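Local coordinates for protein aminoglycoside N(3)-acetyltransferase, AAC(3)-IVa (Escherichia coli, PDB 6MN3) that transfers an acetyl group from acetyl-CoA to the 3-amino group of 2-deoxystreptamine antibiotics, probably conferring resistance to gentamicin, tobramycin and apramycin, at residues Gly67-Pro75 / Val168-Gln176. Residues are numbered along the deposited sequence; the frame is centred on the assembly and turned at random.
Sequences GLDDEPFDP and VPRHCTILQ
His171 reaches from strand 168-174 to two consecutive aspartates of the loop 67-75, offering its ring face to Asp69 and its edge to Asp70. From CB, a chi1 of 75° sets CG between the backbone N and the carbonyl carbon, which brings the ring up against both aspartates. Beyond CG, CD2 lies 3.5 Å from Asp69 O, and NE2 comes within 3.4 Å of Asp69 CB. That methylene sits over the face, 3.8 Å from the ring centroid, in a CH-pi contact; the Asp69 carboxylate stands nearly upright to the ring, its plane turned 80° from it. At the tip, NE2 donates to Asp70 OD1 over 3.2 Å. This bond is almost straight, 177° at the hydrogen, and lies in the ring plane, with carboxylate and ring close to coplanar. Histidine suits the place by supplying both a face for a methylene and an in-plane N-H for a carboxylate.

Two residues along the strand, Thr173 points its CB at the loop and divides its branches, as a beta-branched hydroxyl residue can: OG1 donates to Asp69 O at 3.1 Å, while CG2 lies alongside Pro72, 3.9 Å from its CD. Asp69 O also receives a CA-H...O contact from Cys172. The contact thus joins the loop after strand 59-63 of the main sheet to the separate two-stranded sheet of 168-174 and 181-187, away from the zinc site. The bonded Asp70 carboxylate, with Asp69 near, may favour a protonated imidazole, though Arg182 beside the ring would probably act against it.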
# COMPACT_ATOMS: atom_id res chain seq x y z
N GLY A 67 -6.38 -4.99 -10.96
CA GLY A 67 -5.43 -4.86 -12.04
C GLY A 67 -5.98 -5.15 -13.42
O GLY A 67 -5.30 -4.88 -14.41
N LEU A 68 -7.20 -5.68 -13.52
CA LEU A 68 -7.83 -5.95 -14.81
C LEU A 68 -8.51 -4.68 -15.30
O LEU A 68 -9.57 -4.30 -14.79
CB LEU A 68 -8.82 -7.10 -14.68
CG LEU A 68 -8.34 -8.35 -13.95
CD1 LEU A 68 -9.52 -9.18 -13.46
CD2 LEU A 68 -7.43 -9.19 -14.85
N ASP A 69 -7.91 -4.03 -16.30
CA ASP A 69 -8.47 -2.80 -16.85
C ASP A 69 -9.68 -3.04 -17.75
O ASP A 69 -10.40 -2.08 -18.05
CB ASP A 69 -7.39 -2.05 -17.65
CG ASP A 69 -6.16 -1.74 -16.82
OD1 ASP A 69 -6.19 -1.97 -15.59
OD2 ASP A 69 -5.16 -1.27 -17.40
N ASP A 70 -9.92 -4.27 -18.18
CA ASP A 70 -11.03 -4.59 -19.07
C ASP A 70 -12.23 -5.19 -18.35
O ASP A 70 -13.30 -5.29 -18.96
CB ASP A 70 -10.56 -5.55 -20.17
CG ASP A 70 -9.32 -5.06 -20.89
OD1 ASP A 70 -9.16 -3.83 -21.03
OD2 ASP A 70 -8.51 -5.91 -21.31
N GLU A 71 -12.08 -5.59 -17.09
CA GLU A 71 -13.14 -6.23 -16.35
C GLU A 71 -13.70 -5.29 -15.29
O GLU A 71 -12.94 -4.60 -14.60
CB GLU A 71 -12.63 -7.51 -15.67
CG GLU A 71 -13.72 -8.43 -15.15
CD GLU A 71 -13.18 -9.76 -14.67
OE1 GLU A 71 -13.04 -10.68 -15.49
OE2 GLU A 71 -12.87 -9.87 -13.46
N PRO A 72 -15.02 -5.22 -15.14
CA PRO A 72 -15.60 -4.44 -14.05
C PRO A 72 -15.27 -5.05 -12.70
O PRO A 72 -15.03 -6.26 -12.58
CB PRO A 72 -17.11 -4.49 -14.33
CG PRO A 72 -17.30 -5.71 -15.17
CD PRO A 72 -16.06 -5.82 -16.01
N PHE A 73 -15.24 -4.20 -11.68
CA PHE A 73 -14.85 -4.60 -10.34
C PHE A 73 -16.08 -4.80 -9.46
O PHE A 73 -17.01 -3.98 -9.49
CB PHE A 73 -13.92 -3.56 -9.71
CG PHE A 73 -13.41 -3.95 -8.35
CD1 PHE A 73 -14.05 -3.52 -7.20
CD2 PHE A 73 -12.28 -4.74 -8.22
CE1 PHE A 73 -13.58 -3.88 -5.96
CE2 PHE A 73 -11.81 -5.10 -6.98
CZ PHE A 73 -12.46 -4.67 -5.84
N ASP A 74 -16.07 -5.87 -8.68
CA ASP A 74 -17.14 -6.15 -7.72
C ASP A 74 -16.50 -6.42 -6.36
O ASP A 74 -15.67 -7.35 -6.24
CB ASP A 74 -17.99 -7.35 -8.16
CG ASP A 74 -18.94 -7.81 -7.06
OD1 ASP A 74 -19.65 -6.96 -6.49
OD2 ASP A 74 -18.97 -9.03 -6.78
N PRO A 75 -16.84 -5.65 -5.32
CA PRO A 75 -16.19 -5.85 -4.02
C PRO A 75 -16.45 -7.22 -3.40
O PRO A 75 -15.76 -7.57 -2.43
CB PRO A 75 -16.78 -4.73 -3.15
CG PRO A 75 -17.35 -3.74 -4.12
CD PRO A 75 -17.80 -4.54 -5.30
N VAL A 168 1.00 9.19 -17.70
CA VAL A 168 0.76 8.31 -18.85
C VAL A 168 -0.71 7.89 -18.85
O VAL A 168 -1.33 7.79 -17.78
CB VAL A 168 1.69 7.09 -18.82
CG1 VAL A 168 3.14 7.53 -18.98
CG2 VAL A 168 1.51 6.31 -17.53
N PRO A 169 -1.31 7.65 -20.02
CA PRO A 169 -2.74 7.30 -20.07
C PRO A 169 -2.96 5.83 -19.74
O PRO A 169 -2.41 4.94 -20.38
CB PRO A 169 -3.13 7.62 -21.52
CG PRO A 169 -1.86 7.45 -22.29
CD PRO A 169 -0.74 7.85 -21.36
N ARG A 170 -3.78 5.58 -18.72
CA ARG A 170 -4.27 4.26 -18.37
C ARG A 170 -5.79 4.24 -18.57
O ARG A 170 -6.38 5.21 -19.06
CB ARG A 170 -3.87 3.89 -16.94
CG ARG A 170 -2.36 3.86 -16.70
CD ARG A 170 -1.74 2.59 -17.25
NE ARG A 170 -0.55 2.86 -18.05
CZ ARG A 170 0.70 2.78 -17.59
NH1 ARG A 170 0.92 2.45 -16.33
NH2 ARG A 170 1.72 3.04 -18.40
N HIS A 171 -6.42 3.14 -18.17
CA HIS A 171 -7.87 3.03 -18.32
C HIS A 171 -8.39 1.95 -17.38
O HIS A 171 -7.63 1.15 -16.83
CB HIS A 171 -8.27 2.75 -19.77
CG HIS A 171 -8.00 1.34 -20.21
ND1 HIS A 171 -6.81 0.95 -20.77
CD2 HIS A 171 -8.78 0.23 -20.17
CE1 HIS A 171 -6.86 -0.34 -21.06
NE2 HIS A 171 -8.05 -0.80 -20.70
N CYS A 172 -9.71 1.94 -17.22
CA CYS A 172 -10.40 0.94 -16.41
C CYS A 172 -11.83 0.81 -16.94
O CYS A 172 -12.23 1.49 -17.88
CB CYS A 172 -10.37 1.30 -14.93
SG CYS A 172 -11.39 2.73 -14.48
N THR A 173 -12.60 -0.08 -16.31
CA THR A 173 -13.95 -0.38 -16.75
C THR A 173 -14.91 -0.28 -15.57
O THR A 173 -14.67 -0.88 -14.51
CB THR A 173 -14.04 -1.78 -17.37
OG1 THR A 173 -13.45 -1.75 -18.68
CG2 THR A 173 -15.48 -2.23 -17.48
N ILE A 174 -15.98 0.49 -15.74
CA ILE A 174 -17.04 0.62 -14.75
C ILE A 174 -18.38 0.39 -15.45
O ILE A 174 -18.55 0.71 -16.63
CB ILE A 174 -17.01 1.99 -14.04
CG1 ILE A 174 -17.89 1.98 -12.79
CG2 ILE A 174 -17.41 3.11 -14.99
CD1 ILE A 174 -17.17 1.56 -11.53
N LEU A 175 -19.33 -0.18 -14.71
CA LEU A 175 -20.63 -0.54 -15.26
C LEU A 175 -21.61 0.62 -15.08
O LEU A 175 -21.75 1.16 -13.97
CB LEU A 175 -21.17 -1.81 -14.59
CG LEU A 175 -22.41 -2.50 -15.17
CD1 LEU A 175 -23.70 -1.96 -14.55
CD2 LEU A 175 -22.46 -2.40 -16.69
N GLN A 176 -22.30 0.98 -16.15
CA GLN A 176 -23.32 2.02 -16.11
C GLN A 176 -24.57 1.59 -16.87
O GLN A 176 -24.59 0.53 -17.50
CB GLN A 176 -22.78 3.33 -16.68
CG GLN A 176 -21.81 4.06 -15.77
CD GLN A 176 -21.94 5.56 -15.86
OE1 GLN A 176 -22.35 6.10 -16.89
NE2 GLN A 176 -21.60 6.26 -14.78